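Local atomic coordinates of alanine dehydrogenase/pyridine nucleotide transhydrogenase (Mycobacterium smegmatis str. MC2 155, PDB entry 3P2Y), a protein that probably takes part, as an alpha 1 subunit, in proton-pumping transhydrogenation between NADH and NADP, and belongs to the alanine dehydrogenase/transhydrogenase family. Residues A302-G307 / S327-P332; A153-Y158 / A333-H338; D352-L355 / A361-F364. One frame throughout, in Å; residues are numbered along the deposited sequence.

Contact 2 is buried and lies closest to the middle of the chain, whereas contacts 1 and 3 are only partly buried. Contacts 1 and 2 adjoin: Leu331 CD1 of the first packs 3.4 Å from Ala156 O of the second, and residues 327-332 run straight into 333-338. Contacts 2 and 3 both use helix 336-354, at its start and its end respectively, with nearest atoms about 17 Å apart. The chemistry follows the location. In contact 1 two loops share one water, and a leucine methyl of one packs on a peptide of the other; contact 2 is purely apolar and sulfur-aromatic, and contact 3 combines a direct backbone hydrogen bond with water bridges and a calcium ion.

Contact 1 of 3, residues A302-G307 / S327-P332; sequences AGETGG and SPLNLP
Gly303 meets Ser327 and Leu329 at close range, and the absence of a side chain on the glycine is what lets them come so near. Its CA lies 3.4 Å from Ser327 OG: chi1 of 176° sets OG opposite the serine N and beside its carbonyl carbon, and with CB directed at the glycine loop the hydroxyl meets Gly303. From the same loop as the serine, Leu329 lays one methyl over the face of the peptide joining Gly303 to Glu304: CD2 is 3.4 Å from Glu304 N and 3.7 Å from Gly303 C, almost directly above the plane. Glu304 bends at chi2 (79°) and crosses Leu329 at about a right angle, a looser margin to the contact.

No direct hydrogen bond joins the two loops; a single water does the polar work. It accepts from Gly303 N at 2.9 Å and from Ser327 OG at 2.7 Å, and it donates to Pro328 O at 2.7 Å, so three groups from both sides fix its place.

Behind this shell, the 302-307 turn is held by its own backbone. Ala302 O accepts from Thr305 N and Gly307 N, which arrive from opposite faces of its carbonyl plane, and Ala302 N is hydrogen-bonded to Asp300 OD1. Ser327 is anchored by backbone bonding to Arg316. The loops follow strands 297-300 and 323-326, adjacent and parallel in the sheet. Their contact therefore lies beyond the C-terminal ends of the parallel strands of a Rossmann-type sheet, the end at which dinucleotide-binding domains of this kind bind their cofactor.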
ATOM      1  N   ALA A 302      -8.959  13.835  -6.946  1.00 11.99           N
ATOM      2  CA  ALA A 302      -9.626  14.701  -7.939  1.00 13.03           C
ATOM      3  C   ALA A 302      -8.661  15.340  -8.967  1.00 14.47           C
ATOM      4  O   ALA A 302      -9.005  16.345  -9.613  1.00 15.84           O
ATOM      5  CB  ALA A 302     -10.453  15.783  -7.213  1.00 12.73           C
ATOM      6  N   GLY A 303      -7.474  14.740  -9.135  1.00 14.01           N
ATOM      7  CA  GLY A 303      -6.406  15.327  -9.957  1.00 16.27           C
ATOM      8  C   GLY A 303      -6.805  15.575 -11.404  1.00 17.61           C
ATOM      9  O   GLY A 303      -6.394  16.569 -11.995  1.00 17.83           O
ATOM     10  N   GLU A 304      -7.627  14.692 -11.963  1.00 18.48           N
ATOM     11  CA  GLU A 304      -8.039  14.820 -13.366  1.00 21.49           C
ATOM     12  C   GLU A 304      -8.816  16.113 -13.607  1.00 22.30           C
ATOM     13  O   GLU A 304      -8.803  16.654 -14.734  1.00 22.80           O
ATOM     14  CB  GLU A 304      -8.900  13.623 -13.767  1.00 22.33           C
ATOM     15  CG  GLU A 304      -8.978  13.391 -15.272  1.00 30.10           C
ATOM     16  CD  GLU A 304      -7.719  12.703 -15.786  1.00 37.95           C
ATOM     17  OE1 GLU A 304      -7.574  11.472 -15.550  1.00 42.15           O
ATOM     18  OE2 GLU A 304      -6.861  13.392 -16.391  1.00 42.03           O
ATOM     19  N   THR A 305      -9.499  16.611 -12.575  1.00 21.68           N
ATOM     20  CA  THR A 305     -10.244  17.865 -12.715  1.00 22.79           C
ATOM     21  C   THR A 305      -9.652  19.019 -11.919  1.00 22.93           C
ATOM     22  O   THR A 305     -10.366  19.960 -11.557  1.00 24.80           O
ATOM     23  CB  THR A 305     -11.745  17.694 -12.405  1.00 22.86           C
ATOM     24  OG1 THR A 305     -11.941  17.107 -11.101  1.00 22.07           O
ATOM     25  CG2 THR A 305     -12.410  16.831 -13.490  1.00 23.69           C
ATOM     26  N   GLY A 306      -8.351  18.952 -11.652  1.00 21.83           N
ATOM     27  CA  GLY A 306      -7.655  20.061 -11.022  1.00 21.70           C
ATOM     28  C   GLY A 306      -7.184  19.807  -9.598  1.00 21.12           C
ATOM     29  O   GLY A 306      -6.310  20.523  -9.102  1.00 21.49           O
ATOM     30  N   GLY A 307      -7.743  18.779  -8.953  1.00 19.38           N
ATOM     31  CA  GLY A 307      -7.387  18.439  -7.562  1.00 17.81           C
ATOM     32  C   GLY A 307      -8.155  19.228  -6.513  1.00 17.98           C
ATOM     33  O   GLY A 307      -8.447  20.410  -6.707  1.00 18.56           O
ATOM     34  N   SER A 327      -1.420  12.315  -6.106  1.00  9.24           N
ATOM     35  CA  SER A 327      -2.597  12.486  -6.951  1.00  9.87           C
ATOM     36  C   SER A 327      -2.741  11.330  -7.938  1.00 10.17           C
ATOM     37  O   SER A 327      -2.461  11.479  -9.156  1.00 13.20           O
ATOM     38  CB  SER A 327      -2.534  13.860  -7.680  1.00 10.93           C
ATOM     39  OG  SER A 327      -3.615  14.010  -8.581  1.00 13.93           O
ATOM     40  N   PRO A 328      -3.212  10.174  -7.454  1.00 11.52           N
ATOM     41  CA  PRO A 328      -3.430   9.043  -8.367  1.00 11.19           C
ATOM     42  C   PRO A 328      -4.560   9.319  -9.320  1.00 11.50           C
ATOM     43  O   PRO A 328      -5.585   9.849  -8.901  1.00 12.29           O
ATOM     44  CB  PRO A 328      -3.839   7.892  -7.441  1.00 10.87           C
ATOM     45  CG  PRO A 328      -4.382   8.569  -6.195  1.00 10.47           C
ATOM     46  CD  PRO A 328      -3.550   9.860  -6.048  1.00 10.32           C
ATOM     47  N   LEU A 329      -4.382   8.940 -10.583  1.00 11.71           N
ATOM     48  CA  LEU A 329      -5.416   9.234 -11.589  1.00 12.24           C
ATOM     49  C   LEU A 329      -6.286   8.045 -11.984  1.00 12.26           C
ATOM     50  O   LEU A 329      -7.368   8.239 -12.576  1.00 12.12           O
ATOM     51  CB  LEU A 329      -4.806   9.857 -12.842  1.00 13.31           C
ATOM     52  CG  LEU A 329      -4.133  11.200 -12.549  1.00 13.98           C
ATOM     53  CD1 LEU A 329      -3.380  11.637 -13.806  1.00 15.95           C
ATOM     54  CD2 LEU A 329      -5.149  12.320 -12.076  1.00 15.89           C
ATOM     55  N   ASN A 330      -5.846   6.830 -11.666  1.00 10.77           N
ATOM     56  CA  ASN A 330      -6.686   5.683 -12.033  1.00 10.54           C
ATOM     57  C   ASN A 330      -6.542   4.589 -11.010  1.00 10.11           C
ATOM     58  O   ASN A 330      -5.878   3.574 -11.250  1.00 10.22           O
ATOM     59  CB  ASN A 330      -6.336   5.207 -13.462  1.00 11.25           C
ATOM     60  CG  ASN A 330      -7.347   4.189 -14.024  1.00 11.72           C
ATOM     61  OD1 ASN A 330      -8.269   3.727 -13.318  1.00 12.16           O
ATOM     62  ND2 ASN A 330      -7.158   3.821 -15.311  1.00  8.99           N
ATOM     63  N   LEU A 331      -7.103   4.821  -9.817  1.00  8.28           N
ATOM     64  CA  LEU A 331      -6.990   3.795  -8.780  1.00  7.87           C
ATOM     65  C   LEU A 331      -7.689   2.448  -9.114  1.00  7.71           C
ATOM     66  O   LEU A 331      -7.173   1.393  -8.735  1.00  8.01           O
ATOM     67  CB  LEU A 331      -7.433   4.339  -7.415  1.00  6.92           C
ATOM     68  CG  LEU A 331      -6.427   5.346  -6.840  1.00  9.28           C
ATOM     69  CD1 LEU A 331      -7.035   5.938  -5.548  1.00 12.04           C
ATOM     70  CD2 LEU A 331      -5.061   4.688  -6.497  1.00 11.84           C
ATOM     71  N   PRO A 332      -8.840   2.472  -9.835  1.00  7.68           N
ATOM     72  CA  PRO A 332      -9.455   1.205 -10.249  1.00  8.43           C
ATOM     73  C   PRO A 332      -8.507   0.290 -11.031  1.00  9.62           C
ATOM     74  O   PRO A 332      -8.506  -0.935 -10.808  1.00  9.63           O
ATOM     75  CB  PRO A 332     -10.641   1.675 -11.133  1.00  9.02           C
ATOM     76  CG  PRO A 332     -11.090   2.927 -10.402  1.00  7.07           C
ATOM     77  CD  PRO A 332      -9.703   3.618 -10.189  1.00  8.08           C
TER
HETATM   78  O   HOH W   1      -5.894  12.506  -8.282  1.00 11.26           O

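Contact 2 of 3, residues A153-Y158 / A333-H338; sequences ANVAGY and ATMPEH
Val155, on helix 148-167, faces Met335, the N-cap residue of helix 336-354, with their CA atoms 7.3 Å apart. The contact belongs to the pair of helices that, in this family, link the N- and C-terminal domains, and its core is a Met-aromatic contact with no hydrogen bond across it.

Met335 runs out extended through chi1 and chi2, then bends at chi3 (83°), so that its sulfur and its methyl serve different partners. SD approaches the Tyr158 ring obliquely, 4.6 Å from the ring centroid and 68° off its normal; its nearest ring atom is Tyr158 CE2, at 3.5 Å. The two side chains cross at about a right angle.

The second subunit covers the same group. There Val172 N is hydrogen-bonded to Tyr158 OH, and Phe171 stacks edge-to-face with the tyrosine ring and also packs on Met335. The tyrosine is thus held at its hydroxyl by the partner chain, while CD2 and CE2 are the ring atoms nearest the sulfur. Beyond the bend, the thioether methyl comes to rest against both branches of the valine, with Met335 CE 3.7 Å from Val155 CG1 and 3.9 Å from Val155 CG2.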
ATOM      1  N   ALA A 153     -15.715   3.593  -7.745  1.00  8.51           N
ATOM      2  CA  ALA A 153     -15.389   4.497  -6.627  1.00  9.08           C
ATOM      3  C   ALA A 153     -15.107   3.696  -5.357  1.00  9.02           C
ATOM      4  O   ALA A 153     -14.243   4.096  -4.554  1.00  9.74           O
ATOM      5  CB  ALA A 153     -16.558   5.508  -6.407  1.00  9.92           C
ATOM      6  N   ASN A 154     -15.813   2.573  -5.154  1.00  8.38           N
ATOM      7  CA  ASN A 154     -15.507   1.677  -4.010  1.00 10.16           C
ATOM      8  C   ASN A 154     -14.081   1.188  -4.073  1.00  9.51           C
ATOM      9  O   ASN A 154     -13.360   1.206  -3.070  1.00  9.50           O
ATOM     10  CB  ASN A 154     -16.428   0.450  -3.969  1.00 10.93           C
ATOM     11  CG  ASN A 154     -17.526   0.578  -2.969  1.00 17.16           C
ATOM     12  OD1 ASN A 154     -17.290   0.899  -1.789  1.00 17.05           O
ATOM     13  ND2 ASN A 154     -18.768   0.276  -3.413  1.00 20.39           N
ATOM     14  N   VAL A 155     -13.659   0.744  -5.256  1.00  8.67           N
ATOM     15  CA  VAL A 155     -12.264   0.303  -5.396  1.00  8.44           C
ATOM     16  C   VAL A 155     -11.311   1.482  -5.096  1.00  8.33           C
ATOM     17  O   VAL A 155     -10.289   1.299  -4.417  1.00  8.78           O
ATOM     18  CB  VAL A 155     -11.968  -0.268  -6.796  1.00  8.95           C
ATOM     19  CG1 VAL A 155     -10.445  -0.622  -6.924  1.00  7.66           C
ATOM     20  CG2 VAL A 155     -12.857  -1.534  -7.059  1.00  8.73           C
ATOM     21  N   ALA A 156     -11.632   2.656  -5.636  1.00  8.47           N
ATOM     22  CA  ALA A 156     -10.747   3.805  -5.510  1.00  8.55           C
ATOM     23  C   ALA A 156     -10.591   4.221  -4.048  1.00  9.01           C
ATOM     24  O   ALA A 156      -9.463   4.491  -3.618  1.00  9.35           O
ATOM     25  CB  ALA A 156     -11.225   4.975  -6.373  1.00  9.32           C
ATOM     26  N   GLY A 157     -11.703   4.240  -3.280  1.00  8.56           N
ATOM     27  CA  GLY A 157     -11.616   4.647  -1.871  1.00  8.41           C
ATOM     28  C   GLY A 157     -10.728   3.698  -1.073  1.00  8.37           C
ATOM     29  O   GLY A 157      -9.929   4.130  -0.227  1.00  7.16           O
ATOM     30  N   TYR A 158     -10.882   2.395  -1.328  1.00  7.44           N
ATOM     31  CA  TYR A 158     -10.047   1.372  -0.666  1.00  7.90           C
ATOM     32  C   TYR A 158      -8.568   1.559  -1.026  1.00  8.28           C
ATOM     33  O   TYR A 158      -7.692   1.612  -0.141  1.00  7.86           O
ATOM     34  CB  TYR A 158     -10.564  -0.012  -1.103  1.00  8.32           C
ATOM     35  CG  TYR A 158      -9.688  -1.178  -0.778  1.00  7.08           C
ATOM     36  CD1 TYR A 158      -9.637  -1.689   0.512  1.00  8.05           C
ATOM     37  CD2 TYR A 158      -8.925  -1.790  -1.774  1.00  7.70           C
ATOM     38  CE1 TYR A 158      -8.826  -2.787   0.820  1.00  7.64           C
ATOM     39  CE2 TYR A 158      -8.105  -2.904  -1.478  1.00  7.24           C
ATOM     40  CZ  TYR A 158      -8.088  -3.400  -0.175  1.00  7.86           C
ATOM     41  OH  TYR A 158      -7.296  -4.493   0.147  1.00  8.31           O
ATOM     42  N   ALA A 333      -7.680   0.885 -11.903  1.00  9.05           N
ATOM     43  CA  ALA A 333      -6.713   0.115 -12.686  1.00  9.78           C
ATOM     44  C   ALA A 333      -5.652  -0.558 -11.790  1.00  9.24           C
ATOM     45  O   ALA A 333      -5.063  -1.559 -12.174  1.00  9.17           O
ATOM     46  CB  ALA A 333      -6.040   1.003 -13.739  1.00  9.13           C
ATOM     47  N   THR A 334      -5.446  -0.037 -10.579  1.00  8.24           N
ATOM     48  CA  THR A 334      -4.463  -0.640  -9.667  1.00  8.47           C
ATOM     49  C   THR A 334      -4.962  -1.897  -8.945  1.00  8.54           C
ATOM     50  O   THR A 334      -4.202  -2.541  -8.230  1.00  8.99           O
ATOM     51  CB  THR A 334      -3.915   0.337  -8.615  1.00  7.91           C
ATOM     52  OG1 THR A 334      -4.917   0.595  -7.608  1.00  9.63           O
ATOM     53  CG2 THR A 334      -3.453   1.652  -9.267  1.00  8.62           C
ATOM     54  N   MET A 335      -6.226  -2.232  -9.136  1.00  8.15           N
ATOM     55  CA  MET A 335      -6.785  -3.437  -8.500  1.00  8.64           C
ATOM     56  C   MET A 335      -7.736  -4.037  -9.531  1.00  7.40           C
ATOM     57  O   MET A 335      -8.966  -4.102  -9.357  1.00  7.72           O
ATOM     58  CB  MET A 335      -7.474  -3.083  -7.156  1.00  8.29           C
ATOM     59  CG  MET A 335      -7.666  -4.348  -6.245  1.00  9.24           C
ATOM     60  SD  MET A 335      -8.662  -3.891  -4.807  1.00  8.88           S
ATOM     61  CE  MET A 335     -10.288  -4.029  -5.513  1.00  8.76           C
ATOM     62  N   PRO A 336      -7.158  -4.478 -10.655  1.00  7.44           N
ATOM     63  CA  PRO A 336      -7.986  -4.598 -11.858  1.00  7.48           C
ATOM     64  C   PRO A 336      -8.890  -5.833 -11.956  1.00  8.03           C
ATOM     65  O   PRO A 336      -9.826  -5.823 -12.748  1.00  8.21           O
ATOM     66  CB  PRO A 336      -6.934  -4.595 -12.991  1.00  8.00           C
ATOM     67  CG  PRO A 336      -5.750  -5.292 -12.375  1.00  7.06           C
ATOM     68  CD  PRO A 336      -5.717  -4.674 -10.941  1.00  7.33           C
ATOM     69  N   GLU A 337      -8.609  -6.899 -11.212  1.00  7.34           N
ATOM     70  CA  GLU A 337      -9.498  -8.047 -11.341  1.00  8.61           C
ATOM     71  C   GLU A 337     -10.823  -7.721 -10.682  1.00  8.25           C
ATOM     72  O   GLU A 337     -11.886  -7.869 -11.323  1.00  8.40           O
ATOM     73  CB  GLU A 337      -8.937  -9.346 -10.751  1.00  8.25           C
ATOM     74  CG  GLU A 337     -10.088 -10.388 -10.680  1.00  9.46           C
ATOM     75  CD  GLU A 337      -9.679 -11.814 -10.358  1.00 12.31           C
ATOM     76  OE1 GLU A 337      -8.508 -12.096 -10.124  1.00 10.78           O
ATOM     77  OE2 GLU A 337     -10.605 -12.666 -10.346  1.00 13.31           O
ATOM     78  N   HIS A 338     -10.802  -7.285  -9.425  1.00  7.91           N
ATOM     79  CA  HIS A 338     -12.113  -6.958  -8.815  1.00  7.87           C
ATOM     80  C   HIS A 338     -12.754  -5.691  -9.377  1.00  8.08           C
ATOM     81  O   HIS A 338     -13.973  -5.646  -9.495  1.00  8.06           O
ATOM     82  CB  HIS A 338     -12.077  -6.942  -7.284  1.00  8.22           C
ATOM     83  CG  HIS A 338     -12.169  -8.301  -6.666  1.00  9.05           C
ATOM     84  ND1 HIS A 338     -11.755  -8.551  -5.373  1.00  7.90           N
ATOM     85  CD2 HIS A 338     -12.629  -9.483  -7.150  1.00 10.41           C
ATOM     86  CE1 HIS A 338     -11.957  -9.826  -5.086  1.00 12.17           C
ATOM     87  NE2 HIS A 338     -12.494 -10.413  -6.144  1.00 10.80           N
TER

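Contact 3 of 3, residues D352-L355 / A361-F364; sequences DLLL and APDF. With CA (calcium ion), chain D.
A calcium site marks the C-terminal end of helix 336-354, where Leu354 is joined to Ala361 and Pro362 as the chain folds back through the short strands 355-356 and 359-360. The closing bond is from Ala361 N to Leu354 O, 2.8 Å long and nearly straight, with an N-H...O angle of 166°. The donor lies almost along the C=O axis, at a C=O...N angle of 176°. Beside it, Leu354 CG lies opposite its own carbonyl carbon and next to the backbone N (chi1 -49°), which carries CD2 to the proline ring, 3.9 Å from Pro362 CB.

The metal is held by main-chain oxygens, Asp352 O at 2.3 Å and Leu355 O at 2.5 Å, together with waters 4 and 5. One carbonyl comes from the last turn and the other from the residue just after it; the partial negative charge at this end of a helix would be expected to suit a cation. The Asp352 carboxylate is engaged elsewhere, in a salt bridge from OD1 to Arg51.

Leu353 O connects the two halves of the contact by accepting from three waters. Water 4, 3.0 Å from Leu353 O, is also a calcium ligand. Water 2 accepts from Asp363 N at 2.8 Å, and water 3 donates to Ala361 O at 2.9 Å, so the metal end of the helix is linked by solvent to the returning segment.

Helix 367-372 packs against this unit through Val369, which touches Leu354, Pro362 and Phe364, while Phe132 of strand 130-133, one of the two outermost strands of the six-stranded parallel sheet within this chain, packs on Leu354 and Pro362.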
ATOM      1  N   ASP A 352     -28.661  -6.857 -20.020  1.00 15.85           N
ATOM      2  CA  ASP A 352     -29.826  -7.736 -19.847  1.00 18.85           C
ATOM      3  C   ASP A 352     -31.134  -6.992 -20.117  1.00 19.79           C
ATOM      4  O   ASP A 352     -32.121  -7.621 -20.546  1.00 19.34           O
ATOM      5  CB  ASP A 352     -29.879  -8.378 -18.443  1.00 19.72           C
ATOM      6  CG  ASP A 352     -28.840  -9.493 -18.247  1.00 24.07           C
ATOM      7  OD1 ASP A 352     -28.228  -9.977 -19.229  1.00 29.06           O
ATOM      8  OD2 ASP A 352     -28.631  -9.883 -17.084  1.00 26.92           O
ATOM      9  N   LEU A 353     -31.163  -5.678 -19.861  1.00 19.96           N
ATOM     10  CA  LEU A 353     -32.332  -4.865 -20.226  1.00 21.81           C
ATOM     11  C   LEU A 353     -32.500  -4.799 -21.719  1.00 22.60           C
ATOM     12  O   LEU A 353     -33.640  -4.797 -22.224  1.00 23.87           O
ATOM     13  CB  LEU A 353     -32.226  -3.422 -19.718  1.00 22.00           C
ATOM     14  CG  LEU A 353     -32.281  -3.142 -18.226  1.00 23.83           C
ATOM     15  CD1 LEU A 353     -32.425  -1.635 -18.015  1.00 23.52           C
ATOM     16  CD2 LEU A 353     -33.447  -3.884 -17.557  1.00 26.89           C
ATOM     17  N   LEU A 354     -31.374  -4.714 -22.425  1.00 21.76           N
ATOM     18  CA  LEU A 354     -31.374  -4.498 -23.866  1.00 22.31           C
ATOM     19  C   LEU A 354     -31.625  -5.765 -24.657  1.00 23.79           C
ATOM     20  O   LEU A 354     -31.992  -5.690 -25.834  1.00 25.13           O
ATOM     21  CB  LEU A 354     -30.058  -3.895 -24.320  1.00 21.45           C
ATOM     22  CG  LEU A 354     -29.553  -2.690 -23.530  1.00 19.47           C
ATOM     23  CD1 LEU A 354     -28.225  -2.302 -24.097  1.00 19.05           C
ATOM     24  CD2 LEU A 354     -30.525  -1.493 -23.565  1.00 19.67           C
ATOM     25  N   LEU A 355     -31.407  -6.919 -24.039  1.00 23.75           N
ATOM     26  CA  LEU A 355     -31.572  -8.186 -24.756  1.00 25.64           C
ATOM     27  C   LEU A 355     -32.979  -8.739 -24.576  1.00 26.41           C
ATOM     28  O   LEU A 355     -33.545  -8.666 -23.501  1.00 26.55           O
ATOM     29  CB  LEU A 355     -30.548  -9.229 -24.278  1.00 25.29           C
ATOM     30  CG  LEU A 355     -29.067  -8.932 -24.495  1.00 26.01           C
ATOM     31  CD1 LEU A 355     -28.222  -9.978 -23.764  1.00 25.45           C
ATOM     32  CD2 LEU A 355     -28.703  -8.858 -25.979  1.00 27.81           C
ATOM     33  N   ALA A 361     -32.647  -5.407 -28.550  1.00 25.07           N
ATOM     34  CA  ALA A 361     -33.863  -4.594 -28.771  1.00 25.48           C
ATOM     35  C   ALA A 361     -34.147  -3.649 -27.595  1.00 25.06           C
ATOM     36  O   ALA A 361     -35.037  -3.914 -26.766  1.00 25.65           O
ATOM     37  CB  ALA A 361     -35.083  -5.507 -29.076  1.00 25.84           C
ATOM     38  N   PRO A 362     -33.396  -2.530 -27.521  1.00 24.31           N
ATOM     39  CA  PRO A 362     -33.577  -1.563 -26.429  1.00 24.68           C
ATOM     40  C   PRO A 362     -34.986  -0.974 -26.387  1.00 25.31           C
ATOM     41  O   PRO A 362     -35.508  -0.534 -27.421  1.00 24.96           O
ATOM     42  CB  PRO A 362     -32.558  -0.460 -26.748  1.00 24.58           C
ATOM     43  CG  PRO A 362     -31.533  -1.113 -27.661  1.00 23.88           C
ATOM     44  CD  PRO A 362     -32.327  -2.126 -28.460  1.00 24.20           C
ATOM     45  N   ASP A 363     -35.587  -0.971 -25.202  1.00 25.50           N
ATOM     46  CA  ASP A 363     -36.927  -0.413 -25.024  1.00 26.65           C
ATOM     47  C   ASP A 363     -36.776   0.993 -24.494  1.00 25.96           C
ATOM     48  O   ASP A 363     -36.475   1.180 -23.325  1.00 25.59           O
ATOM     49  CB  ASP A 363     -37.736  -1.270 -24.049  1.00 27.18           C
ATOM     50  CG  ASP A 363     -39.116  -0.681 -23.754  1.00 30.03           C
ATOM     51  OD1 ASP A 363     -39.453   0.397 -24.284  1.00 30.10           O
ATOM     52  OD2 ASP A 363     -39.862  -1.307 -22.979  1.00 34.01           O
ATOM     53  N   PHE A 364     -36.984   1.987 -25.351  1.00 26.00           N
ATOM     54  CA  PHE A 364     -36.739   3.367 -24.954  1.00 26.08           C
ATOM     55  C   PHE A 364     -37.792   3.991 -24.043  1.00 26.56           C
ATOM     56  O   PHE A 364     -37.648   5.141 -23.630  1.00 27.38           O
ATOM     57  CB  PHE A 364     -36.414   4.246 -26.168  1.00 26.88           C
ATOM     58  CG  PHE A 364     -35.070   3.957 -26.761  1.00 26.89           C
ATOM     59  CD1 PHE A 364     -33.912   4.435 -26.144  1.00 27.20           C
ATOM     60  CD2 PHE A 364     -34.953   3.184 -27.912  1.00 27.01           C
ATOM     61  CE1 PHE A 364     -32.654   4.152 -26.674  1.00 25.99           C
ATOM     62  CE2 PHE A 364     -33.697   2.901 -28.457  1.00 29.20           C
ATOM     63  CZ  PHE A 364     -32.542   3.388 -27.820  1.00 26.61           C
TER
HETATM   64 CA    CA D 363     -33.881  -9.035 -21.084  0.50 25.79          CA
HETATM   65  O   HOH W   2     -34.773  -2.369 -22.899  1.00 34.35           O
HETATM   66  O   HOH W   3     -35.369  -4.956 -24.126  1.00 38.32           O
HETATM   67  O   HOH W   4     -35.273  -7.097 -21.157  1.00 44.22           O
HETATM   68  O   HOH W   5     -32.282 -10.648 -21.205  1.00 40.60           O